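Local atomic coordinates of V-type ATP synthase alpha chain (Nanoarchaeum equitans Kin4-M, PDB entry 5BN3), a protein that forms the A subunit of a V-type rotary complex, joining a P-loop nucleotide-binding domain to a small beta barrel and a helical C-terminal domain. Residues Ile13-Phe18 with Asn40-Ile45; Phe140-Ile145 with Arg309-Ser314; Ile244-Gly249 with Ile281-Thr286; Val398-Ala403 with Ser422-Trp427. All coordinates share one frame; numbering follows the deposited sequence.

In the fold
Along the chain contact 1 comes first and contact 4 last, while both segments of contact 3 fall between the two segments of contact 2. Contact 1 belongs to the N-terminal beta barrel, its centre 33 Å from that of contact 3. Contact 3 lies near the middle of the chain, in the nucleotide-binding domain, where the side chain of Tyr247 is about 7 Å from the bound ADP and touches P-loop residues. Contact 2 joins the barrel-sandwich domain to this domain and meets contact 3 directly: Ser314 O is 3.2 Å from Ile244 N, a probable hydrogen bond, and Phe140 CZ packs 3.5 Å from Ile244 CD1. Contact 4 stays about 11 Å from contact 3 between nearest atoms, its Ala403 side chain near the P-loop.

Contact 1 of 4, residues Ile13-Phe18 with Asn40-Ile45; sequences IAKGKF and NDKAYI
Two aromatic rings, Phe18 and Tyr44, flank the antiparallel pairing of strands 11-15 and 42-47, and each meets an aliphatic group obliquely. Beside Ala14, the Phe18 ring receives the Ala43 methyl, with CD2 3.4 Å from Ala43 CB. Beyond the other face of the sheet, Ile13 runs alongside Tyr44 and points the same way; chi1 of -59°, with an extended chi2, carries its CD1 to 3.6 Å from Tyr44 CE2. The hydroxyl of that ring is hydrogen-bonded to Glu39. Between these layers Ala14 and Ala43 form a hydrogen-bonded pair, 3.0 Å from Ala14 N to Ala43 O and 2.7 Å from Ala43 N to Ala14 O. Past the strand end, Gly16 N continues the ladder to Asp41 O at 2.9 Å. Lys15 and Lys42 lie side by side, with Lys15 NZ 4.1 Å from Lys42 NZ. Lys15 CE passes 3.3 Å from Asp41 OD2. The two faces thus differ in chemistry. Phe18, Ala14 and Ile45 join Val24 and Val60 in an apolar layer, whereas the lysine face meets the chain of NEQ263, where Lys15 makes a weak, long ion pair with Glu36 of that chain; Asp41 probably eases the proximity of the two ammonium groups.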
# COMPACT_ATOMS: atom_id res chain seq x y z
N ILE A 13 -20.54 -27.96 -7.51
CA ILE A 13 -21.83 -27.51 -8.02
C ILE A 13 -22.59 -28.71 -8.59
O ILE A 13 -22.04 -29.48 -9.38
CB ILE A 13 -21.67 -26.42 -9.11
CG1 ILE A 13 -20.93 -25.22 -8.53
CG2 ILE A 13 -23.03 -25.99 -9.64
CD1 ILE A 13 -20.58 -24.15 -9.55
N ALA A 14 -23.84 -28.87 -8.16
CA ALA A 14 -24.65 -30.00 -8.60
C ALA A 14 -26.01 -29.55 -9.12
O ALA A 14 -26.60 -28.60 -8.62
CB ALA A 14 -24.83 -30.99 -7.46
N LYS A 15 -26.50 -30.25 -10.14
CA LYS A 15 -27.88 -30.07 -10.60
C LYS A 15 -28.78 -31.05 -9.87
O LYS A 15 -28.40 -32.20 -9.65
CB LYS A 15 -27.99 -30.29 -12.11
CG LYS A 15 -27.84 -29.03 -12.96
CD LYS A 15 -28.47 -29.25 -14.33
CE LYS A 15 -28.38 -28.00 -15.21
NZ LYS A 15 -27.07 -27.87 -15.90
N GLY A 16 -29.98 -30.60 -9.50
CA GLY A 16 -30.93 -31.46 -8.84
C GLY A 16 -31.85 -30.73 -7.88
O GLY A 16 -32.06 -29.52 -8.00
N LYS A 17 -32.42 -31.47 -6.93
CA LYS A 17 -33.30 -30.88 -5.92
C LYS A 17 -32.64 -30.94 -4.55
O LYS A 17 -32.32 -32.02 -4.04
CB LYS A 17 -34.63 -31.61 -5.90
N PHE A 18 -32.45 -29.77 -3.93
CA PHE A 18 -31.77 -29.70 -2.64
C PHE A 18 -32.43 -28.68 -1.72
O PHE A 18 -33.25 -27.87 -2.15
CB PHE A 18 -30.30 -29.33 -2.84
CG PHE A 18 -29.53 -30.31 -3.67
CD1 PHE A 18 -28.92 -31.41 -3.08
CD2 PHE A 18 -29.39 -30.14 -5.04
CE1 PHE A 18 -28.20 -32.32 -3.83
CE2 PHE A 18 -28.67 -31.04 -5.80
CZ PHE A 18 -28.08 -32.13 -5.20
N ASN A 40 -31.69 -21.66 -8.75
CA ASN A 40 -32.59 -22.45 -9.60
C ASN A 40 -32.46 -23.95 -9.37
O ASN A 40 -32.85 -24.47 -8.32
CB ASN A 40 -32.38 -22.11 -11.08
CG ASN A 40 -32.85 -20.71 -11.43
OD1 ASN A 40 -33.90 -20.26 -10.97
ND2 ASN A 40 -32.06 -20.01 -12.24
N ASP A 41 -31.93 -24.65 -10.37
CA ASP A 41 -31.78 -26.10 -10.31
C ASP A 41 -30.39 -26.51 -9.82
O ASP A 41 -30.10 -27.70 -9.67
CB ASP A 41 -32.04 -26.71 -11.68
CG ASP A 41 -31.31 -25.98 -12.79
OD1 ASP A 41 -31.09 -24.75 -12.66
OD2 ASP A 41 -30.97 -26.62 -13.81
N LYS A 42 -29.54 -25.52 -9.56
CA LYS A 42 -28.18 -25.76 -9.13
C LYS A 42 -28.03 -25.64 -7.61
O LYS A 42 -28.73 -24.85 -6.97
CB LYS A 42 -27.22 -24.78 -9.80
CG LYS A 42 -27.37 -24.68 -11.30
CD LYS A 42 -26.57 -23.50 -11.84
CE LYS A 42 -25.55 -23.94 -12.87
NZ LYS A 42 -26.17 -24.29 -14.18
N ALA A 43 -27.12 -26.43 -7.05
CA ALA A 43 -26.78 -26.31 -5.63
C ALA A 43 -25.28 -26.10 -5.46
O ALA A 43 -24.47 -26.76 -6.10
CB ALA A 43 -27.22 -27.53 -4.87
N TYR A 44 -24.93 -25.17 -4.57
CA TYR A 44 -23.53 -24.92 -4.26
C TYR A 44 -23.18 -25.63 -2.95
O TYR A 44 -23.77 -25.36 -1.90
CB TYR A 44 -23.25 -23.42 -4.19
CG TYR A 44 -23.42 -22.74 -5.54
CD1 TYR A 44 -24.68 -22.37 -5.99
CD2 TYR A 44 -22.33 -22.49 -6.35
CE1 TYR A 44 -24.84 -21.76 -7.23
CE2 TYR A 44 -22.48 -21.88 -7.59
CZ TYR A 44 -23.74 -21.52 -8.02
OH TYR A 44 -23.90 -20.92 -9.24
N ILE A 45 -22.23 -26.55 -3.04
CA ILE A 45 -21.93 -27.45 -1.94
C ILE A 45 -20.48 -27.33 -1.50
O ILE A 45 -19.56 -27.45 -2.32
CB ILE A 45 -22.18 -28.91 -2.38
CG1 ILE A 45 -23.65 -29.10 -2.77
CG2 ILE A 45 -21.79 -29.88 -1.28
CD1 ILE A 45 -23.89 -30.23 -3.74

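Contact 2 of 4, residues Phe140-Ile145 with Arg309-Ser314; sequences FEHRII and RDQGYS
Arg143 and Tyr313 are brought flat against each other by their first torsions. In Arg143, chi1 of -68° sets CG beside the backbone N and the chain then runs extended to NE; in Tyr313, chi1 of -75° sends the ring toward strand 140-145. The guanidinium stacks on the ring, centres 4.2 Å apart and planes at 16°, and the opposite ring face takes Phe140, whose CZ is 3.5 Å from Tyr313 CE2. At the ring edge the hydroxyl donates to Glu141 O, though the modelled bond is suspiciously short and its exact length doubtful. Both rims of the guanidinium are held within its own plane: NE binds Glu141 OE1 in a 2.9 Å salt bridge, and NH1 donates to Gln311 O at 2.8 Å. Gln311 replies with its side chain, OE1 accepting from Arg143 N at 3.0 Å, the donor standing well above the amide carbonyl plane. Farther along the strand, Ile145 CD1 packs 3.6 Å from Asp310 CB, whose carboxylate is bound by Arg309 and Arg188. A Schellman motif at Gly312 ends helix 293-309 and turns the chain so that Gln311 and Tyr313 both face the strand. Bonds in plane and a ring on one face fix the rotation of the guanidinium, while Glu141 probably offsets its charge where the barrel-sandwich domain meets the nucleotide-binding domain.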
# COMPACT_ATOMS: atom_id res chain seq x y z
N PHE A 140 -16.48 -37.89 36.17
CA PHE A 140 -17.29 -36.72 35.89
C PHE A 140 -18.78 -37.06 35.92
O PHE A 140 -19.21 -38.03 35.29
CB PHE A 140 -16.92 -36.11 34.54
CG PHE A 140 -17.62 -34.81 34.24
CD1 PHE A 140 -17.12 -33.62 34.73
CD2 PHE A 140 -18.78 -34.79 33.48
CE1 PHE A 140 -17.76 -32.42 34.46
CE2 PHE A 140 -19.42 -33.59 33.21
CZ PHE A 140 -18.91 -32.41 33.70
N GLU A 141 -19.56 -36.26 36.64
CA GLU A 141 -21.01 -36.46 36.69
C GLU A 141 -21.67 -35.89 35.43
O GLU A 141 -22.06 -34.71 35.39
CB GLU A 141 -21.62 -35.83 37.94
CG GLU A 141 -23.12 -36.03 38.06
CD GLU A 141 -23.74 -35.29 39.22
OE1 GLU A 141 -24.48 -34.31 38.98
OE2 GLU A 141 -23.50 -35.69 40.38
N HIS A 142 -21.80 -36.72 34.41
CA HIS A 142 -22.46 -36.30 33.18
C HIS A 142 -23.96 -36.26 33.40
O HIS A 142 -24.58 -37.28 33.73
CB HIS A 142 -22.11 -37.25 32.03
CG HIS A 142 -22.42 -36.70 30.67
ND1 HIS A 142 -21.53 -36.78 29.62
CD2 HIS A 142 -23.52 -36.09 30.19
CE1 HIS A 142 -22.07 -36.23 28.55
NE2 HIS A 142 -23.28 -35.80 28.87
N ARG A 143 -24.55 -35.08 33.22
CA ARG A 143 -25.98 -34.92 33.41
C ARG A 143 -26.74 -35.12 32.11
O ARG A 143 -26.54 -34.39 31.14
CB ARG A 143 -26.28 -33.55 34.04
CG ARG A 143 -25.77 -33.45 35.47
CD ARG A 143 -25.61 -32.02 35.95
NE ARG A 143 -24.96 -31.97 37.26
CZ ARG A 143 -24.51 -30.86 37.83
NH1 ARG A 143 -24.61 -29.69 37.21
NH2 ARG A 143 -23.93 -30.92 39.02
N ILE A 144 -27.60 -36.13 32.09
CA ILE A 144 -28.39 -36.43 30.91
C ILE A 144 -29.56 -35.46 30.82
O ILE A 144 -30.55 -35.60 31.54
CB ILE A 144 -28.90 -37.89 30.92
CG1 ILE A 144 -27.75 -38.85 31.23
CG2 ILE A 144 -29.57 -38.24 29.60
CD1 ILE A 144 -26.58 -38.75 30.25
N ILE A 145 -29.42 -34.46 29.97
CA ILE A 145 -30.47 -33.47 29.77
C ILE A 145 -31.28 -33.82 28.53
O ILE A 145 -30.72 -34.07 27.46
CB ILE A 145 -29.91 -32.04 29.67
CG1 ILE A 145 -28.76 -31.97 28.66
CG2 ILE A 145 -29.41 -31.57 31.04
CD1 ILE A 145 -28.25 -30.57 28.41
N ARG A 309 -22.57 -26.61 29.19
CA ARG A 309 -23.09 -25.42 29.86
C ARG A 309 -24.54 -25.64 30.30
O ARG A 309 -24.94 -25.25 31.39
CB ARG A 309 -23.02 -24.21 28.92
CG ARG A 309 -23.64 -22.94 29.48
CD ARG A 309 -24.07 -22.01 28.37
NE ARG A 309 -25.15 -22.59 27.58
CZ ARG A 309 -25.63 -22.06 26.45
NH1 ARG A 309 -25.13 -20.93 25.98
NH2 ARG A 309 -26.62 -22.67 25.81
N ASP A 310 -25.31 -26.30 29.44
CA ASP A 310 -26.72 -26.56 29.71
C ASP A 310 -26.93 -27.52 30.88
O ASP A 310 -28.03 -27.60 31.44
CB ASP A 310 -27.41 -27.08 28.45
CG ASP A 310 -27.51 -26.04 27.35
OD1 ASP A 310 -27.41 -24.83 27.66
OD2 ASP A 310 -27.71 -26.44 26.18
N GLN A 311 -25.89 -28.26 31.24
CA GLN A 311 -25.95 -29.17 32.38
C GLN A 311 -25.69 -28.42 33.68
O GLN A 311 -25.72 -29.00 34.76
CB GLN A 311 -24.94 -30.31 32.23
CG GLN A 311 -25.17 -31.20 31.01
CD GLN A 311 -24.10 -32.25 30.84
OE1 GLN A 311 -23.49 -32.70 31.82
NE2 GLN A 311 -23.85 -32.65 29.60
N GLY A 312 -25.41 -27.12 33.57
CA GLY A 312 -25.13 -26.31 34.74
C GLY A 312 -23.66 -26.35 35.11
O GLY A 312 -23.30 -26.24 36.28
N TYR A 313 -22.81 -26.51 34.10
CA TYR A 313 -21.37 -26.57 34.32
C TYR A 313 -20.67 -25.34 33.73
O TYR A 313 -21.24 -24.63 32.90
CB TYR A 313 -20.78 -27.84 33.71
CG TYR A 313 -21.07 -29.10 34.50
CD1 TYR A 313 -20.59 -29.26 35.79
CD2 TYR A 313 -21.80 -30.15 33.94
CE1 TYR A 313 -20.84 -30.42 36.51
CE2 TYR A 313 -22.05 -31.31 34.66
CZ TYR A 313 -21.57 -31.43 35.94
OH TYR A 313 -21.82 -32.58 36.66
N SER A 314 -19.44 -25.10 34.18
CA SER A 314 -18.61 -24.05 33.60
C SER A 314 -17.69 -24.69 32.57
O SER A 314 -17.06 -25.71 32.83
CB SER A 314 -17.80 -23.34 34.68
OG SER A 314 -16.86 -24.21 35.28

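Contact 3 of 4, residues Ile244-Gly249 with Ile281-Thr286; sequences IVIYIG and ILIANT
Ile246 and Ile283 cross at a slant on one face of a parallel strand pair, the CD1 end of Ile283 against the CG2 branch of Ile246. In Ile283, chi1 of -62° places CG1 beside the backbone N, and the nearly extended chi2 carries CD1 back to within 4.0 Å of Ile246 CG2. The beta branch of Ile283 looks the other way along the strand: its CG2 lies more loosely, 4.4 Å from Ile248 CG2. Ile283 therefore bridges two isoleucines of strand 244-250, and Ile281 completes the row by setting its CB 4.2 Å from Ile246 CG1. Across the sheet, Leu282 turns one methyl toward its neighbour, CD2 resting 3.8 Å from Tyr247 CB. The Tyr247 ring itself swings clear of Leu282 because chi1 of -162° puts CG opposite the backbone N; it reaches residues of the P-loop, and its hydroxyl makes a weak hydrogen bond with Asp320. Beneath the side chains the backbones alternate five hydrogen bonds, from Val245 O to Asn285 N, among them Ile283 N to Tyr247 O at 3.0 Å and Gly249 N to Ile283 O at 2.8 Å. The pair belongs to a beta-alpha-beta unit whose helix 254-263 lies against Leu282 and Ala284, while helix 293-309 packs on Ile281 and Ile283. With five backbone bonds joining the strands and mostly hydrocarbon on both faces, the contact forms part of the buried core of the P-loop domain, and Tyr247 links it to the surroundings of the nucleotide pocket.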
# COMPACT_ATOMS: atom_id res chain seq x y z
N ILE A 244 -15.27 -28.30 32.45
CA ILE A 244 -15.00 -28.90 31.14
C ILE A 244 -14.08 -28.00 30.32
O ILE A 244 -14.23 -26.78 30.32
CB ILE A 244 -16.32 -29.14 30.37
CG1 ILE A 244 -17.21 -30.14 31.11
CG2 ILE A 244 -16.04 -29.65 28.96
CD1 ILE A 244 -16.60 -31.52 31.21
N VAL A 245 -13.11 -28.62 29.63
CA VAL A 245 -12.23 -27.89 28.72
C VAL A 245 -12.36 -28.47 27.32
O VAL A 245 -12.23 -29.68 27.12
CB VAL A 245 -10.76 -27.98 29.17
CG1 VAL A 245 -9.84 -27.36 28.13
CG2 VAL A 245 -10.57 -27.30 30.51
N ILE A 246 -12.62 -27.61 26.34
CA ILE A 246 -12.67 -28.03 24.95
C ILE A 246 -11.57 -27.32 24.16
O ILE A 246 -11.59 -26.09 24.02
CB ILE A 246 -14.03 -27.73 24.32
CG1 ILE A 246 -15.11 -28.51 25.07
CG2 ILE A 246 -14.04 -28.09 22.84
CD1 ILE A 246 -16.50 -28.00 24.82
N TYR A 247 -10.62 -28.09 23.64
CA TYR A 247 -9.54 -27.52 22.84
C TYR A 247 -9.79 -27.78 21.36
O TYR A 247 -9.82 -28.93 20.92
CB TYR A 247 -8.18 -28.09 23.26
CG TYR A 247 -7.02 -27.26 22.78
CD1 TYR A 247 -6.50 -27.41 21.50
CD2 TYR A 247 -6.44 -26.31 23.61
CE1 TYR A 247 -5.44 -26.64 21.07
CE2 TYR A 247 -5.37 -25.54 23.19
CZ TYR A 247 -4.88 -25.71 21.91
OH TYR A 247 -3.82 -24.95 21.49
N ILE A 248 -9.98 -26.71 20.60
CA ILE A 248 -10.18 -26.83 19.16
C ILE A 248 -8.90 -26.50 18.41
O ILE A 248 -8.47 -25.35 18.36
CB ILE A 248 -11.31 -25.91 18.66
CG1 ILE A 248 -12.55 -26.04 19.54
CG2 ILE A 248 -11.65 -26.23 17.21
CD1 ILE A 248 -13.70 -25.15 19.11
N GLY A 249 -8.28 -27.52 17.82
CA GLY A 249 -7.16 -27.32 16.93
C GLY A 249 -7.68 -27.03 15.54
O GLY A 249 -7.93 -27.95 14.75
N ILE A 281 -12.00 -32.39 26.08
CA ILE A 281 -12.42 -32.87 24.76
C ILE A 281 -11.56 -32.21 23.69
O ILE A 281 -11.41 -30.99 23.68
CB ILE A 281 -13.90 -32.54 24.49
CG1 ILE A 281 -14.79 -33.12 25.60
CG2 ILE A 281 -14.33 -33.07 23.13
CD1 ILE A 281 -16.24 -32.74 25.47
N LEU A 282 -10.99 -33.02 22.80
CA LEU A 282 -10.12 -32.51 21.75
C LEU A 282 -10.80 -32.58 20.39
O LEU A 282 -11.30 -33.63 19.99
CB LEU A 282 -8.80 -33.29 21.71
CG LEU A 282 -7.88 -33.25 22.93
CD1 LEU A 282 -6.54 -33.88 22.61
CD2 LEU A 282 -7.70 -31.82 23.40
N ILE A 283 -10.81 -31.45 19.68
CA ILE A 283 -11.32 -31.41 18.31
C ILE A 283 -10.20 -30.97 17.38
O ILE A 283 -9.71 -29.84 17.45
CB ILE A 283 -12.52 -30.46 18.19
CG1 ILE A 283 -13.65 -30.97 19.08
CG2 ILE A 283 -12.98 -30.37 16.75
CD1 ILE A 283 -14.72 -29.96 19.34
N ALA A 284 -9.78 -31.88 16.50
CA ALA A 284 -8.61 -31.64 15.66
C ALA A 284 -8.94 -31.64 14.17
O ALA A 284 -9.32 -32.67 13.62
CB ALA A 284 -7.54 -32.68 15.95
N ASN A 285 -8.78 -30.49 13.54
CA ASN A 285 -8.75 -30.42 12.09
C ASN A 285 -7.48 -29.70 11.67
O ASN A 285 -7.46 -28.47 11.56
CB ASN A 285 -9.99 -29.71 11.53
CG ASN A 285 -10.25 -30.07 10.08
OD1 ASN A 285 -10.81 -31.13 9.78
ND2 ASN A 285 -9.86 -29.19 9.17
N THR A 286 -6.42 -30.48 11.46
CA THR A 286 -5.09 -29.93 11.22
C THR A 286 -4.99 -29.15 9.92
O THR A 286 -5.90 -29.20 9.09
CB THR A 286 -4.02 -31.04 11.25
OG1 THR A 286 -4.27 -31.97 10.18
CG2 THR A 286 -4.06 -31.78 12.57

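Contact 4 of 4, residues Val398-Ala403 with Ser422-Trp427; sequences VGALWA and SYTKQW
Hydrogen bonds between Leu401 and Tyr423 define this short antiparallel pairing: Leu401 N lies 2.9 Å from Tyr423 O, and Tyr423 N returns to a lone pair of Leu401 O at 3.1 Å. Lys425 N donates to Gly399 O (2.8 Å) on one flank. On the other, Ser422 OG takes the place of a backbone acceptor and receives Ala403 N at 2.9 Å; the same hydroxyl is hydrogen-bonded to Asn418 O. Within its own segment, Thr424 OG1 accepts from Gln426 N at 3.2 Å, closing an ST turn, and is also hydrogen-bonded to Pro212 O. Apolar contact centres on a CH-pi interaction. A chi1 of 63° in Tyr423 holds CG between the backbone N and the carbonyl carbon, turning a ring face to Leu401, whose CB stands 3.7 Å from the ring centroid, 21° off the normal. Leu401 CD2 adds a second touch at 3.7 Å from Tyr423 CE2. As for charge, the bent chain of Lys425 ends in a salt bridge with Glu141 of the neighbouring NEQ263 chain. Strand 218-222, which leads into the P-loop, bonds to the backbones of Gly399, Ala400 and Trp402, while Leu395 of helix 389-395 packs against both Leu401 and Tyr423.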
# COMPACT_ATOMS: atom_id res chain seq x y z
N VAL A 398 -15.00 -9.42 21.55
CA VAL A 398 -14.54 -10.07 22.78
C VAL A 398 -14.38 -9.10 23.95
O VAL A 398 -14.43 -7.88 23.77
CB VAL A 398 -13.23 -10.85 22.56
CG1 VAL A 398 -13.42 -11.91 21.49
CG2 VAL A 398 -12.10 -9.91 22.17
N GLY A 399 -14.18 -9.65 25.15
CA GLY A 399 -14.12 -8.85 26.36
C GLY A 399 -12.71 -8.49 26.81
O GLY A 399 -12.53 -7.69 27.73
N ALA A 400 -11.70 -9.08 26.17
CA ALA A 400 -10.31 -8.77 26.48
C ALA A 400 -9.36 -9.02 25.32
O ALA A 400 -9.60 -9.90 24.49
CB ALA A 400 -9.85 -9.55 27.70
N LEU A 401 -8.28 -8.25 25.29
CA LEU A 401 -7.19 -8.48 24.35
C LEU A 401 -5.96 -8.97 25.11
O LEU A 401 -5.40 -8.25 25.93
CB LEU A 401 -6.85 -7.19 23.61
CG LEU A 401 -5.53 -7.15 22.81
CD1 LEU A 401 -5.53 -8.24 21.76
CD2 LEU A 401 -5.31 -5.79 22.16
N TRP A 402 -5.55 -10.21 24.83
CA TRP A 402 -4.31 -10.73 25.37
C TRP A 402 -3.26 -10.74 24.26
O TRP A 402 -3.01 -11.76 23.63
CB TRP A 402 -4.52 -12.14 25.95
CG TRP A 402 -5.43 -12.15 27.16
CD1 TRP A 402 -5.71 -11.09 27.97
CD2 TRP A 402 -6.17 -13.27 27.68
NE1 TRP A 402 -6.58 -11.48 28.97
CE2 TRP A 402 -6.88 -12.80 28.81
CE3 TRP A 402 -6.31 -14.60 27.30
CZ2 TRP A 402 -7.71 -13.64 29.57
CZ3 TRP A 402 -7.13 -15.43 28.05
CH2 TRP A 402 -7.82 -14.94 29.17
N ALA A 403 -2.67 -9.57 24.02
CA ALA A 403 -1.78 -9.37 22.87
C ALA A 403 -0.38 -9.91 23.09
O ALA A 403 0.29 -9.56 24.07
CB ALA A 403 -1.72 -7.90 22.50
N SER A 422 -2.35 -4.74 25.77
CA SER A 422 -3.40 -5.65 26.23
C SER A 422 -4.39 -4.93 27.15
O SER A 422 -4.06 -3.91 27.76
CB SER A 422 -2.80 -6.86 26.95
OG SER A 422 -1.97 -7.60 26.08
N TYR A 423 -5.61 -5.46 27.23
CA TYR A 423 -6.65 -4.89 28.07
C TYR A 423 -7.70 -5.92 28.46
O TYR A 423 -7.83 -6.95 27.80
CB TYR A 423 -7.33 -3.70 27.37
CG TYR A 423 -8.07 -4.05 26.09
CD1 TYR A 423 -9.32 -4.64 26.12
CD2 TYR A 423 -7.52 -3.74 24.86
CE1 TYR A 423 -9.99 -4.95 24.96
CE2 TYR A 423 -8.19 -4.04 23.69
CZ TYR A 423 -9.42 -4.65 23.75
OH TYR A 423 -10.09 -4.95 22.59
N THR A 424 -8.43 -5.63 29.52
CA THR A 424 -9.67 -6.35 29.82
C THR A 424 -10.77 -5.33 30.07
O THR A 424 -10.53 -4.29 30.68
CB THR A 424 -9.52 -7.31 31.03
OG1 THR A 424 -10.78 -7.95 31.28
CG2 THR A 424 -9.08 -6.56 32.28
N LYS A 425 -11.96 -5.62 29.56
CA LYS A 425 -13.10 -4.74 29.78
C LYS A 425 -13.97 -5.28 30.92
O LYS A 425 -15.06 -4.77 31.16
CB LYS A 425 -13.94 -4.61 28.50
CG LYS A 425 -13.21 -3.98 27.33
CD LYS A 425 -14.11 -3.89 26.10
CE LYS A 425 -15.35 -3.04 26.37
NZ LYS A 425 -15.01 -1.60 26.58
N GLN A 426 -13.47 -6.29 31.61
CA GLN A 426 -14.26 -7.00 32.61
C GLN A 426 -13.68 -6.93 34.02
O GLN A 426 -14.11 -7.67 34.90
CB GLN A 426 -14.48 -8.45 32.17
CG GLN A 426 -15.29 -8.58 30.88
CD GLN A 426 -15.45 -10.00 30.40
OE1 GLN A 426 -15.02 -10.95 31.05
NE2 GLN A 426 -16.09 -10.16 29.24
N TRP A 427 -12.73 -6.03 34.25
CA TRP A 427 -12.17 -5.86 35.59
C TRP A 427 -13.22 -5.43 36.61
O TRP A 427 -13.14 -5.81 37.78
CB TRP A 427 -11.01 -4.87 35.58
CG TRP A 427 -10.49 -4.56 36.96
CD1 TRP A 427 -10.62 -3.39 37.65
CD2 TRP A 427 -9.77 -5.45 37.82
NE1 TRP A 427 -10.02 -3.49 38.88
CE2 TRP A 427 -9.49 -4.75 39.01
CE3 TRP A 427 -9.34 -6.78 37.70
CZ2 TRP A 427 -8.80 -5.33 40.07
CZ3 TRP A 427 -8.65 -7.35 38.75
CH2 TRP A 427 -8.39 -6.63 39.92